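Local coordinates for protein NF-kappa-B inhibitor beta (Mus musculus, PDB 1OY3) that inhibits NF-kappa-B by binding it and holding it in the cytoplasm, through a domain built of ankyrin repeats, at residues C[157-160]-C[161-165]; C[186-190]-C[191-195]. One frame throughout, in Å; residues are numbered along the deposited sequence.

How the contacts relate
Both contacts are local and mostly buried, and they follow each other along the ankyrin stack. Contact 1 lies near the middle of the chain, its centre about 7 Å from that of the chain, where a loop turns into helix 161-167; contact 2, its centre about 16 Å from that of the chain, is the hairpin loop leading from helix 171-180 to helix 195-201. In contact 1 a histidine ring and a threonine order a helix start, whereas contact 2 relies on a carboxylate gripped by backbone N-H groups and an arginine, and reaches another protein chain of the assembly. They meet where His163 NE2 lies 2.6 Å from Lys186 O, probably hydrogen-bonded, and where Leu162 packs on Pro195.

Contact 1: residues C[157-160]-C[161-165]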
ATOM      1  N   ASP C 157      -2.075  -1.238  -3.453  1.00 23.92           N
ATOM      2  CA  ASP C 157      -2.423  -1.756  -2.134  1.00 27.50           C
ATOM      3  C   ASP C 157      -3.935  -1.579  -1.971  1.00 26.68           C
ATOM      4  O   ASP C 157      -4.491  -1.850  -0.910  1.00 31.07           O
ATOM      5  CB  ASP C 157      -1.728  -0.967  -1.018  1.00 33.18           C
ATOM      6  CG  ASP C 157      -0.222  -0.999  -1.120  1.00 37.10           C
ATOM      7  OD1 ASP C 157       0.330  -2.106  -1.273  1.00 37.67           O
ATOM      8  OD2 ASP C 157       0.409   0.079  -1.034  1.00 40.02           O
ATOM      9  N   GLY C 158      -4.587  -1.105  -3.028  1.00 23.45           N
ATOM     10  CA  GLY C 158      -6.022  -0.874  -2.981  1.00 22.97           C
ATOM     11  C   GLY C 158      -6.360   0.375  -2.176  1.00 18.32           C
ATOM     12  O   GLY C 158      -7.499   0.562  -1.756  1.00 17.39           O
ATOM     13  N   HIS C 159      -5.369   1.234  -1.965  1.00 16.45           N
ATOM     14  CA  HIS C 159      -5.557   2.463  -1.188  1.00 12.11           C
ATOM     15  C   HIS C 159      -5.708   3.721  -2.015  1.00 15.18           C
ATOM     16  O   HIS C 159      -4.976   3.930  -2.973  1.00 14.23           O
ATOM     17  CB  HIS C 159      -4.370   2.692  -0.259  1.00 16.49           C
ATOM     18  CG  HIS C 159      -4.281   1.714   0.868  1.00 19.29           C
ATOM     19  ND1 HIS C 159      -3.117   1.495   1.567  1.00 20.94           N
ATOM     20  CD2 HIS C 159      -5.223   0.937   1.451  1.00 20.58           C
ATOM     21  CE1 HIS C 159      -3.345   0.628   2.539  1.00 17.09           C
ATOM     22  NE2 HIS C 159      -4.616   0.274   2.489  1.00 23.73           N
ATOM     23  N   THR C 160      -6.662   4.558  -1.629  1.00 15.91           N
ATOM     24  CA  THR C 160      -6.859   5.843  -2.281  1.00 16.22           C
ATOM     25  C   THR C 160      -6.073   6.777  -1.369  1.00 15.30           C
ATOM     26  O   THR C 160      -5.628   6.360  -0.300  1.00 17.17           O
ATOM     27  CB  THR C 160      -8.318   6.270  -2.250  1.00 16.45           C
ATOM     28  OG1 THR C 160      -8.711   6.479  -0.889  1.00 14.75           O
ATOM     29  CG2 THR C 160      -9.201   5.197  -2.878  1.00 16.55           C
ATOM     30  N   PRO C 161      -5.891   8.049  -1.763  1.00 17.67           N
ATOM     31  CA  PRO C 161      -5.137   8.965  -0.902  1.00 14.88           C
ATOM     32  C   PRO C 161      -5.665   9.079   0.533  1.00 16.03           C
ATOM     33  O   PRO C 161      -4.873   9.130   1.488  1.00 14.53           O
ATOM     34  CB  PRO C 161      -5.217  10.290  -1.659  1.00 18.67           C
ATOM     35  CG  PRO C 161      -5.193   9.839  -3.088  1.00 22.11           C
ATOM     36  CD  PRO C 161      -6.180   8.675  -3.065  1.00 17.28           C
ATOM     37  N   LEU C 162      -6.989   9.104   0.697  1.00  8.21           N
ATOM     38  CA  LEU C 162      -7.557   9.234   2.047  1.00 11.93           C
ATOM     39  C   LEU C 162      -7.119   8.084   2.956  1.00 10.37           C
ATOM     40  O   LEU C 162      -6.734   8.304   4.118  1.00 10.81           O
ATOM     41  CB  LEU C 162      -9.085   9.307   1.993  1.00 10.91           C
ATOM     42  CG  LEU C 162      -9.746   9.533   3.366  1.00 18.07           C
ATOM     43  CD1 LEU C 162      -9.256  10.842   3.983  1.00  8.67           C
ATOM     44  CD2 LEU C 162     -11.266   9.556   3.203  1.00 13.38           C
ATOM     45  N   HIS C 163      -7.199   6.864   2.427  1.00 11.88           N
ATOM     46  CA  HIS C 163      -6.774   5.678   3.166  1.00 12.63           C
ATOM     47  C   HIS C 163      -5.366   5.897   3.684  1.00 13.29           C
ATOM     48  O   HIS C 163      -5.071   5.648   4.851  1.00 14.34           O
ATOM     49  CB  HIS C 163      -6.762   4.454   2.254  1.00 10.17           C
ATOM     50  CG  HIS C 163      -8.117   3.985   1.853  1.00 14.25           C
ATOM     51  ND1 HIS C 163      -8.383   3.482   0.596  1.00 11.32           N
ATOM     52  CD2 HIS C 163      -9.279   3.917   2.543  1.00 12.46           C
ATOM     53  CE1 HIS C 163      -9.655   3.126   0.533  1.00 20.92           C
ATOM     54  NE2 HIS C 163     -10.219   3.379   1.701  1.00 13.28           N
ATOM     55  N   VAL C 164      -4.491   6.360   2.799  1.00 15.69           N
ATOM     56  CA  VAL C 164      -3.105   6.615   3.170  1.00 18.22           C
ATOM     57  C   VAL C 164      -3.035   7.684   4.264  1.00 18.81           C
ATOM     58  O   VAL C 164      -2.374   7.486   5.278  1.00 17.60           O
ATOM     59  CB  VAL C 164      -2.272   7.058   1.932  1.00 15.88           C
ATOM     60  CG1 VAL C 164      -0.786   7.153   2.288  1.00 12.12           C
ATOM     61  CG2 VAL C 164      -2.463   6.048   0.803  1.00 21.77           C
ATOM     62  N   ALA C 165      -3.733   8.804   4.082  1.00 16.17           N
ATOM     63  CA  ALA C 165      -3.693   9.863   5.093  1.00 16.05           C
ATOM     64  C   ALA C 165      -4.150   9.354   6.467  1.00 17.03           C
ATOM     65  O   ALA C 165      -3.578   9.719   7.491  1.00 17.73           O
ATOM     66  CB  ALA C 165      -4.538  11.052   4.649  1.00  9.68           C
TER
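The imidazole of His163 folds back on Thr160 at the first turn of helix 161-167, the two side chains crossing at a slant. Its ND1 accepts the backbone N-H of Thr160 at 3.0 Å from Thr160 N, in a nearly straight bond (171°) that comes from a position tilted off the ring plane. Over one face of the same ring, toward its rim, sits Thr160 OG1, 3.4 Å from His163 ND1. The threonine hydroxyl is placed there by a chi1 of 64°, which sets it between its own backbone N and carbonyl carbon, while Thr160 CG2 passes within 4.0 Å of His163 CE1. At the ring's edge, near its plane, lies the backbone of His159, with His159 CA 3.5 Å from His163 ND1. The imidazole is thus bordered by backbone at its edge and by a hydroxyl over a face, and its NE2 is bound in turn to the carbonyl of Lys186, so that both ring nitrogens are engaged and the rotation of the ring is fixed.

The two histidine rings are inclined at 57°, with centroids 5.6 Å apart; it is His163 CB that approaches the ring of His159. Val164 CG2 packs 4.0 Å from His159 CB, and Val164 N makes a weak bond to Thr160 O. Pro161 opens the helix and touches Leu82 and His83 of helix 81-85. With Thr160 at the N-cap, the sequence Thr-Pro-Leu-His forms the TPLH motif that begins the first helix of an ankyrin repeat, here the fourth.

Contact 2: residues C[186-190]-C[191-195]; sequences KPEPT and CGRTP
Glu188 OE2 receives two hydrogen bonds from Arg193, which reach it from opposite faces of the carboxylate plane. The backbone Arg193 N lies 2.8 Å from Glu188 OE2, and Arg193 NE, in a salt bridge, 3.0 Å from the same oxygen. The guanidinium presents its edge, holding OE2 in its own plane, and the two flat groups stand nearly perpendicular (87°). A weak third bond comes from Cys191 N.

Glu188 OE1 also takes two bonds, from Thr190 N at 2.6 Å and from the Thr190 hydroxyl, which approach it from opposite faces. A chi1 of 57° and a bend at chi2 curl the glutamate back over its own loop, where the carboxylate is buried. Thr190 OG1 also accepts from Arg193 NH2, closing a ring of polar contacts. Between the two arms of the loop, Glu188 N bonds to Arg193 O at 2.7 Å, and Gly192, at positive phi, helps the chain to turn.

Arg193 NH1 forms a salt bridge with Glu201 of helix 195-201, while the backbone of Thr190 is hydrogen-bonded to another protein chain. The loop runs from helix 171-180 to helix 195-201, with Glu188 lying against His163 of helix 161-167.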
ATOM      1  N   LYS C 186     -15.262   5.082   1.288  1.00 21.48           N
ATOM      2  CA  LYS C 186     -14.579   4.141   0.398  1.00 21.01           C
ATOM      3  C   LYS C 186     -13.850   3.000   1.102  1.00 18.44           C
ATOM      4  O   LYS C 186     -12.858   3.217   1.799  1.00 17.28           O
ATOM      5  CB  LYS C 186     -13.590   4.915  -0.486  1.00 18.23           C
ATOM      6  CG  LYS C 186     -12.786   4.054  -1.454  1.00 13.13           C
ATOM      7  CD  LYS C 186     -13.651   3.351  -2.489  1.00 20.96           C
ATOM      8  CE  LYS C 186     -14.434   4.331  -3.362  1.00 25.94           C
ATOM      9  NZ  LYS C 186     -13.589   5.251  -4.182  1.00 15.77           N
ATOM     10  N   PRO C 187     -14.320   1.759   0.909  1.00 18.46           N
ATOM     11  CA  PRO C 187     -13.674   0.608   1.551  1.00 21.10           C
ATOM     12  C   PRO C 187     -12.398   0.198   0.817  1.00 18.58           C
ATOM     13  O   PRO C 187     -12.371   0.222  -0.409  1.00 22.65           O
ATOM     14  CB  PRO C 187     -14.728  -0.503   1.439  1.00 21.28           C
ATOM     15  CG  PRO C 187     -15.991   0.199   0.985  1.00 22.83           C
ATOM     16  CD  PRO C 187     -15.495   1.331   0.143  1.00 18.46           C
ATOM     17  N   GLU C 188     -11.339  -0.151   1.547  1.00 18.00           N
ATOM     18  CA  GLU C 188     -10.138  -0.641   0.874  1.00 15.44           C
ATOM     19  C   GLU C 188     -10.492  -2.123   0.618  1.00 16.94           C
ATOM     20  O   GLU C 188     -11.267  -2.724   1.371  1.00 19.07           O
ATOM     21  CB  GLU C 188      -8.878  -0.450   1.737  1.00 13.93           C
ATOM     22  CG  GLU C 188      -8.871  -1.079   3.105  1.00 13.17           C
ATOM     23  CD  GLU C 188      -8.920  -2.589   3.051  1.00 16.69           C
ATOM     24  OE1 GLU C 188      -8.280  -3.169   2.146  1.00  7.83           O
ATOM     25  OE2 GLU C 188      -9.587  -3.194   3.923  1.00 16.83           O
ATOM     26  N   PRO C 189      -9.948  -2.724  -0.451  1.00 16.83           N
ATOM     27  CA  PRO C 189     -10.232  -4.116  -0.816  1.00 14.18           C
ATOM     28  C   PRO C 189      -9.689  -5.382  -0.139  1.00 12.91           C
ATOM     29  O   PRO C 189     -10.106  -6.472  -0.533  1.00 18.76           O
ATOM     30  CB  PRO C 189      -9.932  -4.126  -2.318  1.00 21.32           C
ATOM     31  CG  PRO C 189      -8.776  -3.188  -2.422  1.00 17.08           C
ATOM     32  CD  PRO C 189      -9.202  -2.042  -1.528  1.00 17.34           C
ATOM     33  N   THR C 190      -8.796  -5.313   0.843  1.00 12.75           N
ATOM     34  CA  THR C 190      -8.345  -6.587   1.422  1.00 16.80           C
ATOM     35  C   THR C 190      -9.434  -7.195   2.301  1.00 17.26           C
ATOM     36  O   THR C 190      -9.646  -8.405   2.284  1.00 17.90           O
ATOM     37  CB  THR C 190      -7.027  -6.468   2.233  1.00 11.26           C
ATOM     38  OG1 THR C 190      -7.172  -5.515   3.287  1.00 15.56           O
ATOM     39  CG2 THR C 190      -5.873  -6.042   1.315  1.00 12.73           C
ATOM     40  N   CYS C 191     -10.132  -6.350   3.055  1.00 19.30           N
ATOM     41  CA  CYS C 191     -11.210  -6.825   3.913  1.00 17.32           C
ATOM     42  C   CYS C 191     -12.301  -5.779   4.085  1.00 18.88           C
ATOM     43  O   CYS C 191     -13.057  -5.803   5.053  1.00 19.99           O
ATOM     44  CB  CYS C 191     -10.669  -7.267   5.278  1.00 12.56           C
ATOM     45  SG  CYS C 191      -9.498  -6.150   6.010  1.00 21.94           S
ATOM     46  N   GLY C 192     -12.379  -4.864   3.128  1.00 18.26           N
ATOM     47  CA  GLY C 192     -13.404  -3.844   3.147  1.00 21.03           C
ATOM     48  C   GLY C 192     -13.372  -2.820   4.261  1.00 22.66           C
ATOM     49  O   GLY C 192     -14.416  -2.356   4.711  1.00 22.55           O
ATOM     50  N   ARG C 193     -12.184  -2.462   4.721  1.00 18.84           N
ATOM     51  CA  ARG C 193     -12.100  -1.457   5.765  1.00 18.65           C
ATOM     52  C   ARG C 193     -12.386  -0.071   5.177  1.00 15.64           C
ATOM     53  O   ARG C 193     -11.900   0.277   4.108  1.00 15.86           O
ATOM     54  CB  ARG C 193     -10.722  -1.490   6.413  1.00  9.69           C
ATOM     55  CG  ARG C 193     -10.472  -2.776   7.180  1.00 13.23           C
ATOM     56  CD  ARG C 193      -9.048  -2.881   7.636  1.00  8.15           C
ATOM     57  NE  ARG C 193      -8.188  -3.238   6.522  1.00 14.56           N
ATOM     58  CZ  ARG C 193      -6.898  -3.533   6.638  1.00 11.26           C
ATOM     59  NH1 ARG C 193      -6.315  -3.501   7.823  1.00  8.47           N
ATOM     60  NH2 ARG C 193      -6.207  -3.902   5.570  1.00 14.06           N
ATOM     61  N   THR C 194     -13.206   0.700   5.879  1.00 17.40           N
ATOM     62  CA  THR C 194     -13.547   2.054   5.452  1.00 18.99           C
ATOM     63  C   THR C 194     -12.539   2.976   6.137  1.00 12.04           C
ATOM     64  O   THR C 194     -11.733   2.525   6.951  1.00 10.49           O
ATOM     65  CB  THR C 194     -14.948   2.466   5.970  1.00 18.19           C
ATOM     66  OG1 THR C 194     -14.955   2.389   7.406  1.00 19.00           O
ATOM     67  CG2 THR C 194     -16.036   1.558   5.423  1.00 17.49           C
ATOM     68  N   PRO C 195     -12.559   4.277   5.805  1.00  9.68           N
ATOM     69  CA  PRO C 195     -11.623   5.183   6.462  1.00  7.12           C
ATOM     70  C   PRO C 195     -11.792   5.102   7.986  1.00 13.06           C
ATOM     71  O   PRO C 195     -10.811   5.132   8.737  1.00  9.73           O
ATOM     72  CB  PRO C 195     -12.026   6.533   5.903  1.00  9.59           C
ATOM     73  CG  PRO C 195     -12.368   6.197   4.506  1.00  5.65           C
ATOM     74  CD  PRO C 195     -13.186   4.935   4.644  1.00 10.52           C
TER